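Local coordinates for Lys-gingipain catalytic subunit (PDB 6I9A), which is a secreted calcium-binding cysteine endopeptidase that cleaves proteins with a strong preference for lysine at the P1 position, and may act as a virulence factor, at residues Val14-Val19 with Lys29-Trp34; Ala195-Cys200 with Trp222-Leu227; Tyr377-Ser382 with Val436-Ser441; Tyr390-Gln393 with Tyr399-Ile402. One frame throughout, in Å; residues are numbered along the deposited sequence. Where two conformers were deposited one is given.

Contact 1 of 4, residues Val14-Val19 with Lys29-Trp34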
# COMPACT_ATOMS: atom_id res chain seq x y z
N VAL A 14 12.49 6.69 -6.84
CA VAL A 14 11.99 5.86 -5.75
C VAL A 14 13.13 5.03 -5.15
O VAL A 14 13.86 4.38 -5.89
CB VAL A 14 10.83 4.94 -6.20
CG1 VAL A 14 10.30 4.15 -4.99
CG2 VAL A 14 9.73 5.77 -6.86
N ARG A 15 13.29 5.06 -3.83
CA ARG A 15 14.28 4.25 -3.11
C ARG A 15 13.60 3.37 -2.11
O ARG A 15 12.70 3.83 -1.38
CB ARG A 15 15.29 5.17 -2.42
CG ARG A 15 15.98 6.10 -3.46
CD ARG A 15 16.96 7.07 -2.80
NE ARG A 15 17.36 8.16 -3.71
CZ ARG A 15 18.22 8.04 -4.70
NH1 ARG A 15 18.85 6.90 -4.90
NH2 ARG A 15 18.46 9.07 -5.49
N MET A 16 14.01 2.11 -2.05
CA MET A 16 13.38 1.16 -1.11
C MET A 16 14.45 0.35 -0.40
O MET A 16 15.32 -0.27 -1.06
CB MET A 16 12.42 0.23 -1.87
CG MET A 16 11.87 -0.92 -1.04
SD MET A 16 10.84 -2.02 -2.11
CE MET A 16 9.28 -1.01 -2.01
N LEU A 17 14.39 0.34 0.93
CA LEU A 17 15.23 -0.49 1.78
C LEU A 17 14.41 -1.76 2.04
O LEU A 17 13.25 -1.67 2.48
CB LEU A 17 15.53 0.27 3.08
CG LEU A 17 16.27 -0.53 4.14
CD1 LEU A 17 17.66 -0.98 3.64
CD2 LEU A 17 16.51 0.31 5.38
N VAL A 18 15.00 -2.92 1.78
CA VAL A 18 14.36 -4.19 2.02
C VAL A 18 15.11 -4.92 3.10
O VAL A 18 16.34 -5.10 3.00
CB VAL A 18 14.30 -5.06 0.73
CG1 VAL A 18 13.62 -6.40 0.99
CG2 VAL A 18 13.64 -4.30 -0.42
N VAL A 19 14.43 -5.34 4.17
CA VAL A 19 15.03 -6.21 5.20
C VAL A 19 14.22 -7.48 5.26
O VAL A 19 13.00 -7.42 5.49
CB VAL A 19 15.05 -5.49 6.57
CG1 VAL A 19 15.60 -6.44 7.64
CG2 VAL A 19 15.86 -4.18 6.49
N LYS A 29 13.30 -12.93 -5.31
CA LYS A 29 13.94 -12.41 -6.53
C LYS A 29 12.96 -11.86 -7.60
O LYS A 29 13.24 -10.78 -8.10
CB LYS A 29 14.87 -13.46 -7.14
CG LYS A 29 15.79 -12.80 -8.18
CD LYS A 29 17.11 -13.50 -8.43
CE LYS A 29 17.72 -13.01 -9.74
NZ LYS A 29 17.88 -11.52 -9.83
N PRO A 30 11.86 -12.54 -8.00
CA PRO A 30 11.03 -11.97 -9.08
C PRO A 30 10.40 -10.64 -8.68
O PRO A 30 10.17 -9.77 -9.53
CB PRO A 30 9.95 -13.04 -9.33
CG PRO A 30 10.50 -14.30 -8.74
CD PRO A 30 11.42 -13.91 -7.63
N TRP A 31 10.13 -10.47 -7.37
CA TRP A 31 9.55 -9.20 -6.90
C TRP A 31 10.63 -8.11 -6.97
O TRP A 31 10.35 -7.00 -7.47
CB TRP A 31 9.04 -9.40 -5.47
CG TRP A 31 8.31 -8.25 -4.86
CD1 TRP A 31 6.98 -7.92 -5.03
CD2 TRP A 31 8.82 -7.33 -3.87
NE1 TRP A 31 6.65 -6.86 -4.20
CE2 TRP A 31 7.75 -6.50 -3.47
CE3 TRP A 31 10.07 -7.16 -3.26
CZ2 TRP A 31 7.90 -5.50 -2.51
CZ3 TRP A 31 10.23 -6.18 -2.30
CH2 TRP A 31 9.15 -5.34 -1.94
N LEU A 32 11.85 -8.40 -6.51
CA LEU A 32 12.93 -7.41 -6.62
C LEU A 32 13.24 -7.06 -8.07
O LEU A 32 13.49 -5.90 -8.41
CB LEU A 32 14.21 -7.97 -5.94
CG LEU A 32 14.06 -8.24 -4.44
CD1 LEU A 32 15.27 -8.99 -3.94
CD2 LEU A 32 13.77 -6.96 -3.62
N THR A 33 13.21 -8.05 -8.96
CA THR A 33 13.47 -7.80 -10.39
C THR A 33 12.48 -6.78 -10.93
O THR A 33 12.84 -5.81 -11.58
CB THR A 33 13.43 -9.09 -11.17
OG1 THR A 33 14.50 -9.94 -10.71
CG2 THR A 33 13.52 -8.88 -12.68
N TRP A 34 11.18 -7.02 -10.67
CA TRP A 34 10.13 -6.10 -11.16
C TRP A 34 10.24 -4.72 -10.53
O TRP A 34 10.10 -3.71 -11.22
CB TRP A 34 8.76 -6.72 -10.94
CG TRP A 34 7.61 -5.78 -11.10
CD1 TRP A 34 6.72 -5.44 -10.12
CD2 TRP A 34 7.26 -4.99 -12.25
NE1 TRP A 34 5.78 -4.57 -10.60
CE2 TRP A 34 6.09 -4.26 -11.90
CE3 TRP A 34 7.78 -4.85 -13.56
CZ2 TRP A 34 5.47 -3.39 -12.80
CZ3 TRP A 34 7.16 -3.97 -14.43
CH2 TRP A 34 6.01 -3.27 -14.06

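Contact 2 of 4, residues Ala195-Cys200 with Trp222-Leu227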
# COMPACT_ATOMS: atom_id res chain seq x y z
N ALA A 195 -28.16 -4.59 8.00
CA ALA A 195 -28.75 -5.90 7.75
C ALA A 195 -30.01 -5.77 6.89
O ALA A 195 -30.70 -4.74 6.93
CB ALA A 195 -29.09 -6.55 9.09
N PRO A 196 -30.27 -6.76 6.00
CA PRO A 196 -29.53 -8.02 5.85
C PRO A 196 -28.24 -7.87 5.06
O PRO A 196 -28.17 -7.19 4.03
CB PRO A 196 -30.52 -8.91 5.09
CG PRO A 196 -31.29 -7.95 4.25
CD PRO A 196 -31.49 -6.74 5.13
N TYR A 197 -27.22 -8.54 5.56
CA TYR A 197 -25.91 -8.59 4.89
C TYR A 197 -25.74 -9.79 3.97
O TYR A 197 -24.67 -9.96 3.37
CB TYR A 197 -24.81 -8.63 5.96
CG TYR A 197 -24.72 -7.36 6.77
CD1 TYR A 197 -24.18 -6.19 6.22
CD2 TYR A 197 -25.19 -7.31 8.07
CE1 TYR A 197 -24.07 -5.02 6.96
CE2 TYR A 197 -25.07 -6.15 8.84
CZ TYR A 197 -24.52 -5.00 8.26
OH TYR A 197 -24.44 -3.87 9.03
N THR A 198 -26.77 -10.63 3.91
CA THR A 198 -26.72 -11.88 3.17
C THR A 198 -26.10 -11.73 1.78
O THR A 198 -26.50 -10.84 1.02
CB THR A 198 -28.14 -12.38 2.99
OG1 THR A 198 -28.80 -12.29 4.25
CG2 THR A 198 -28.15 -13.80 2.48
N GLY A 199 -25.08 -12.55 1.52
CA GLY A 199 -24.42 -12.60 0.23
C GLY A 199 -23.38 -11.53 -0.01
O GLY A 199 -22.79 -11.49 -1.10
N CYS A 200 -23.09 -10.70 0.98
CA CYS A 200 -22.18 -9.57 0.73
C CYS A 200 -20.77 -9.98 0.34
O CYS A 200 -20.12 -9.22 -0.36
CB CYS A 200 -22.13 -8.62 1.93
SG CYS A 200 -21.51 -9.36 3.46
N TRP A 222 -13.39 -10.53 9.90
CA TRP A 222 -14.34 -9.42 9.92
C TRP A 222 -15.56 -10.05 10.60
O TRP A 222 -16.07 -11.07 10.14
CB TRP A 222 -14.65 -8.90 8.51
CG TRP A 222 -13.50 -8.20 7.88
CD1 TRP A 222 -12.37 -7.73 8.49
CD2 TRP A 222 -13.44 -7.75 6.52
NE1 TRP A 222 -11.60 -7.04 7.58
CE2 TRP A 222 -12.24 -7.05 6.36
CE3 TRP A 222 -14.29 -7.91 5.41
CZ2 TRP A 222 -11.89 -6.40 5.16
CZ3 TRP A 222 -13.91 -7.33 4.20
CH2 TRP A 222 -12.72 -6.59 4.08
N ALA A 223 -16.01 -9.52 11.74
CA ALA A 223 -16.88 -10.30 12.61
C ALA A 223 -18.35 -10.33 12.23
O ALA A 223 -19.02 -11.35 12.51
CB ALA A 223 -16.73 -9.85 14.05
N ASP A 224 -18.90 -9.25 11.69
CA ASP A 224 -20.36 -9.25 11.41
C ASP A 224 -20.69 -8.13 10.43
O ASP A 224 -20.68 -6.95 10.82
CB ASP A 224 -21.15 -9.05 12.72
CG ASP A 224 -22.63 -9.23 12.55
OD1 ASP A 224 -23.09 -9.30 11.41
OD2 ASP A 224 -23.36 -9.24 13.59
N PRO A 225 -20.94 -8.45 9.17
CA PRO A 225 -21.10 -9.80 8.63
C PRO A 225 -19.79 -10.58 8.66
O PRO A 225 -18.71 -10.03 8.42
CB PRO A 225 -21.57 -9.56 7.19
CG PRO A 225 -21.10 -8.16 6.85
CD PRO A 225 -21.27 -7.43 8.16
N LEU A 226 -19.88 -11.86 8.96
CA LEU A 226 -18.74 -12.68 9.24
C LEU A 226 -17.99 -13.13 7.99
O LEU A 226 -18.56 -13.73 7.05
CB LEU A 226 -19.21 -13.93 10.02
CG LEU A 226 -18.12 -14.92 10.45
CD1 LEU A 226 -17.19 -14.30 11.52
CD2 LEU A 226 -18.74 -16.20 11.03
N LEU A 227 -16.66 -12.91 8.02
CA LEU A 227 -15.74 -13.43 7.01
C LEU A 227 -14.54 -13.92 7.76
O LEU A 227 -13.78 -13.12 8.30
CB LEU A 227 -15.35 -12.36 6.00
CG LEU A 227 -14.41 -12.79 4.87
CD1 LEU A 227 -15.05 -13.85 3.95
CD2 LEU A 227 -13.95 -11.57 4.07

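Contact 3 of 4, residues Tyr377-Ser382 with Val436-Ser441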
# COMPACT_ATOMS: atom_id res chain seq x y z
N TYR A 377 3.26 7.61 -25.15
CA TYR A 377 4.71 7.65 -25.00
C TYR A 377 5.34 7.57 -26.36
O TYR A 377 4.70 7.12 -27.33
CB TYR A 377 5.18 6.47 -24.09
CG TYR A 377 4.93 5.13 -24.71
CD1 TYR A 377 5.92 4.50 -25.46
CD2 TYR A 377 3.70 4.51 -24.60
CE1 TYR A 377 5.69 3.29 -26.09
CE2 TYR A 377 3.45 3.29 -25.22
CZ TYR A 377 4.45 2.69 -25.97
OH TYR A 377 4.23 1.47 -26.58
N THR A 378 6.59 7.97 -26.41
CA THR A 378 7.46 7.79 -27.59
C THR A 378 8.81 7.33 -27.09
O THR A 378 9.44 8.01 -26.27
CB THR A 378 7.61 9.10 -28.42
OG1 THR A 378 6.31 9.57 -28.77
CG2 THR A 378 8.44 8.87 -29.70
N LEU A 379 9.25 6.19 -27.60
CA LEU A 379 10.58 5.70 -27.29
C LEU A 379 11.55 6.13 -28.39
O LEU A 379 11.18 6.11 -29.57
CB LEU A 379 10.57 4.17 -27.20
CG LEU A 379 9.67 3.54 -26.14
CD1 LEU A 379 9.91 2.04 -26.06
CD2 LEU A 379 9.85 4.21 -24.76
N PRO A 380 12.80 6.44 -28.04
CA PRO A 380 13.80 6.69 -29.10
C PRO A 380 14.12 5.40 -29.83
O PRO A 380 14.00 4.30 -29.26
CB PRO A 380 15.02 7.21 -28.32
CG PRO A 380 14.90 6.55 -26.96
CD PRO A 380 13.40 6.49 -26.69
N ALA A 381 14.57 5.51 -31.10
CA ALA A 381 14.94 4.32 -31.88
C ALA A 381 16.17 3.63 -31.31
O ALA A 381 16.31 2.42 -31.45
CB ALA A 381 15.21 4.72 -33.32
N SER A 382 17.05 4.39 -30.63
CA SER A 382 18.21 3.77 -30.04
C SER A 382 18.59 4.48 -28.75
O SER A 382 18.08 5.55 -28.45
CB SER A 382 19.37 3.79 -31.03
OG SER A 382 19.90 5.10 -31.11
N VAL A 436 12.57 -0.95 -20.83
CA VAL A 436 12.07 0.39 -20.60
C VAL A 436 10.69 0.23 -20.06
O VAL A 436 9.83 -0.35 -20.71
CB VAL A 436 12.06 1.27 -21.87
CG1 VAL A 436 11.56 2.68 -21.55
CG2 VAL A 436 13.45 1.32 -22.50
N VAL A 437 10.44 0.74 -18.85
CA VAL A 437 9.14 0.63 -18.16
C VAL A 437 8.66 2.02 -17.87
O VAL A 437 9.43 2.86 -17.38
CB VAL A 437 9.24 -0.26 -16.89
CG1 VAL A 437 7.91 -0.25 -16.11
CG2 VAL A 437 9.61 -1.69 -17.28
N ILE A 438 7.38 2.26 -18.17
CA ILE A 438 6.75 3.55 -17.90
C ILE A 438 5.51 3.32 -17.07
O ILE A 438 4.65 2.53 -17.49
CB ILE A 438 6.41 4.33 -19.19
CG1 ILE A 438 7.64 4.39 -20.15
CG2 ILE A 438 5.86 5.73 -18.85
CD1 ILE A 438 7.29 5.07 -21.54
N THR A 439 5.45 3.96 -15.91
CA THR A 439 4.28 3.79 -15.02
C THR A 439 3.75 5.15 -14.63
O THR A 439 4.45 6.18 -14.69
CB THR A 439 4.68 3.00 -13.74
OG1 THR A 439 5.73 3.67 -13.04
CG2 THR A 439 5.11 1.55 -14.03
N ARG A 440 2.48 5.17 -14.26
CA ARG A 440 1.84 6.37 -13.76
C ARG A 440 0.63 5.95 -12.97
O ARG A 440 -0.04 4.99 -13.35
CB ARG A 440 1.44 7.30 -14.93
CG ARG A 440 0.89 8.66 -14.48
CD ARG A 440 0.59 9.57 -15.65
NE ARG A 440 -0.11 10.74 -15.14
CZ ARG A 440 -0.75 11.62 -15.91
NH1 ARG A 440 -0.73 11.49 -17.24
NH2 ARG A 440 -1.42 12.63 -15.36
N SER A 441 0.30 6.68 -11.90
CA SER A 441 -0.87 6.33 -11.09
C SER A 441 -2.14 6.28 -11.96
O SER A 441 -2.43 7.22 -12.70
CB SER A 441 -1.06 7.40 -10.01
OG SER A 441 -2.32 7.22 -9.35

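Contact 4 of 4, residues Tyr390-Gln393 with Tyr399-Ile402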
# COMPACT_ATOMS: atom_id res chain seq x y z
N TYR A 390 19.04 10.22 -21.23
CA TYR A 390 18.27 10.09 -22.45
C TYR A 390 16.94 10.76 -22.28
O TYR A 390 16.37 10.71 -21.20
CB TYR A 390 17.98 8.63 -22.85
CG TYR A 390 19.20 7.75 -22.96
CD1 TYR A 390 20.00 7.77 -24.10
CD2 TYR A 390 19.55 6.88 -21.93
CE1 TYR A 390 21.13 6.96 -24.21
CE2 TYR A 390 20.66 6.04 -22.03
CZ TYR A 390 21.45 6.08 -23.17
OH TYR A 390 22.57 5.28 -23.22
N SER A 391 16.38 11.33 -23.33
CA SER A 391 15.01 11.85 -23.31
C SER A 391 14.08 10.76 -23.80
O SER A 391 14.32 10.11 -24.81
CB SER A 391 14.91 13.10 -24.18
OG SER A 391 15.33 12.86 -25.52
N ILE A 392 12.97 10.58 -23.05
CA ILE A 392 11.92 9.64 -23.37
C ILE A 392 10.63 10.42 -23.18
O ILE A 392 10.50 11.09 -22.17
CB ILE A 392 12.01 8.31 -22.56
CG1 ILE A 392 13.31 7.55 -22.99
CG2 ILE A 392 10.78 7.50 -22.79
CD1 ILE A 392 13.59 6.18 -22.38
N GLN A 393 9.70 10.36 -24.14
CA GLN A 393 8.48 11.13 -23.94
C GLN A 393 7.37 10.22 -23.43
O GLN A 393 7.23 9.08 -23.84
CB GLN A 393 8.11 11.89 -25.21
CG GLN A 393 9.21 12.88 -25.63
CD GLN A 393 10.39 12.20 -26.31
OE1 GLN A 393 10.24 11.19 -27.00
NE2 GLN A 393 11.58 12.77 -26.14
N TYR A 399 6.60 7.97 -14.82
CA TYR A 399 7.94 7.60 -14.33
C TYR A 399 8.52 6.57 -15.27
O TYR A 399 7.92 5.51 -15.51
CB TYR A 399 7.77 7.07 -12.91
CG TYR A 399 9.05 6.77 -12.17
CD1 TYR A 399 10.06 7.74 -12.02
CD2 TYR A 399 9.21 5.57 -11.47
CE1 TYR A 399 11.18 7.51 -11.22
CE2 TYR A 399 10.33 5.33 -10.68
CZ TYR A 399 11.30 6.30 -10.55
OH TYR A 399 12.37 6.06 -9.73
N VAL A 400 9.71 6.91 -15.81
CA VAL A 400 10.38 6.08 -16.81
C VAL A 400 11.62 5.45 -16.21
O VAL A 400 12.42 6.15 -15.59
CB VAL A 400 10.74 6.96 -18.03
CG1 VAL A 400 11.38 6.11 -19.13
CG2 VAL A 400 9.51 7.71 -18.58
N ALA A 401 11.82 4.16 -16.46
CA ALA A 401 12.96 3.43 -15.91
C ALA A 401 13.60 2.63 -17.00
O ALA A 401 12.92 1.89 -17.72
CB ALA A 401 12.52 2.50 -14.77
N ILE A 402 14.94 2.67 -17.08
CA ILE A 402 15.73 1.87 -17.99
C ILE A 402 16.52 0.86 -17.17
O ILE A 402 17.21 1.25 -16.23
CB ILE A 402 16.64 2.73 -18.87
CG1 ILE A 402 15.81 3.70 -19.74
CG2 ILE A 402 17.56 1.83 -19.75
CD1 ILE A 402 16.68 4.69 -20.54

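Contact 1 of 4, residues Val14-Val19 with Lys29-Trp34
The indole of Trp-31 meets strand 14-19 through the far end of its six-membered ring. At that edge, close to the ring plane, lies the CG2 methyl of Val-18, 4.3 Å from Trp-31 CZ3. The sulfur of Met-16 comes in obliquely: SD is 3.7 Å from Trp-31 CH2, and its line to the centroid of the six-membered ring leans 55° from the normal. The two side chains cross at about a right angle in this Met-aromatic contact, which holds for one of two deposited Met-16 conformers. Trp-31 starts out along the flank of the helix; with CG anti to its backbone N (chi1 -175°), the long ring swings over to the strand. Val-18 CG2 also faces Leu-32 CD2 at 4.2 Å, so one methyl is shared by two residues of the helix. The two segments belong to a beta-alpha-beta unit: strand 14-20, helix 25-37 covering one face of the parallel sheet, then strand 40-46, with the short segments nearly antiparallel at 166°. Trp-31 also packs on Ile-133 and Val-136 of helix 126-141, while its NE1 is hydrogen-bonded to Asp-362. No hydrogen bond joins the two segments, so the contact probably rests on dispersion, with a share from the polarisable sulfur where that conformer is occupied; the one polar atom of the indole is satisfied by a carboxylate from a distant part of the chain.

Contact 2 of 4, residues Ala195-Cys200 with Trp222-Leu227
Tyr-197 lies against Pro-225 along almost its whole length, from CB to the phenol ring. Its CB rests 3.6 Å from CB of the proline. One bond further, Tyr-197 CG has Pro-225 CG and CD both at 3.7 Å, and the ring then spreads across the pyrrolidine edge: Pro-225 CD sits 3.6 Å from the ring centroid, only 9° off the normal, a well-centred CH-pi contact. The opposite face carries the backbone N of Ala-195, offset toward the rim. Near CD2 the carboxylate oxygen OD1 of Asp-224 approaches obliquely at 4.4 Å, and at the tip OH is hydrogen-bonded to the carbonyl of Ala-157. From the end of the type II turn Tyr-197 to Cys-200, the sulfur of Cys-200 also touches the proline, SG lying 3.6 Å from Pro-225 CG. Pro-225 sits in the turn of a beta hairpin closed by the backbone-bonded pair Trp-222 and Leu-227; the peptide before it is cis and probably helps turn its ring toward the tyrosine. Beneath runs the edge of the six-stranded sheet: Tyr-197 and Cys-200 pack on Tyr-192 of strand 188-192, and Cys-200 and Pro-225 on Ile-156 of strand 152-157.

Contact 3 of 4, residues Tyr377-Ser382 with Val436-Ser441
In the C-terminal Ig-like domain, Tyr-377 and Leu-379 reach inward from an edge strand and the loop after it to meet Val-436 and Ile-438 of strand 432-439. The CD1 methyl of Ile-438 meets both residues of the other segment. It lies 3.6 Å from Tyr-377 CB and 4.0 Å from Tyr-377 CG, touching the root of the tyrosine and coming obliquely to its ring. Ile-438 CG1 stands anti to its own carbonyl carbon (chi1 -50°), and the extended chain beyond carries CD1 across to the other strand. This is the two-layer packing of a beta sandwich: strand 377-378 pairs with 389-394, whereas strand 432-439 lies between 399-404 and 446-452. Tyr-377 and Leu-379, two residues apart, both start toward strand 432-439, as do Val-436 and Ile-438 toward them. Leu-379 CD2 meets Val-436 CG1 at 3.9 Å, the two side chains sliding past each other in opposite directions, and stands 4.2 Å from Ile-438 CD1, bridging both residues of the strand. Around this cluster Leu-379 also packs on Ile-392, Ile-438 on Val-400 and Val-436 on Ile-450. The Tyr-377 side chain also touches Val-446 and Lys-448 of strand 446-452.

Contact 4 of 4, residues Tyr390-Gln393 with Tyr399-Ile402
While Tyr-390 and Ile-392 meet Val-400 and Ile-402 inside the sandwich, the hydroxyl of Tyr-399, on the other side of strand 399-404, is gripped twice: its OH accepts a hydrogen bond from Val-14 N and donates one to the carbonyl of Gly-39, both in the catalytic part of the chain. The contacts across the segments are all between apolar atoms. Ile-392 CD1 lies 3.9 Å from Val-400 CG1 and 3.9 Å from Ile-402 CD1, touching both residues of the facing strand. Val-400 CG1 also touches the other branch of the isoleucine, standing 4.0 Å from Ile-392 CG2; its position anti to the valine's backbone N (chi1 -177°) presents it to both branches. At the far end Ile-402 CD1 approaches Tyr-390 CD2 obliquely at 3.9 Å, the side chains crossing at about a right angle. These strand segments belong to facing layers of the Ig-like domain, 8.9 Å apart at closest approach and inclined at 132°, with Val-422 of strand 419-424 also against Val-400 and Ile-402. Branched aliphatic side chains thus pack by their methyls, with no hydrogen bond between the two segments, and the buried phenol of Tyr-390 satisfies its OH at the Pro-384 carbonyl.

Along the chain contact 1 closes first, then contact 2, and contact 4 is nested inside the loop closed by contact 3. Contacts 3 and 4 share the Ig-like domain, their centres only 6 Å apart: probable backbone bonds pair strands 432-439 and 399-404, and shared neighbours (Ile-392 on Leu-379, Val-400 on Ile-438) suggest one core. Contact 1, centred 21 Å from contact 3 and 20 Å from contact 4, joins the four-stranded parallel sheet to helix 25-37 and touches both, with Trp-34 packing on Val-437. Contact 2, by the six-stranded sheet and inhibitor pocket, is centred 37 Å from contact 1 and 45-47 Å from contacts 3 and 4, consistent with the Ig-like domain docking on the protease at a distance from that pocket.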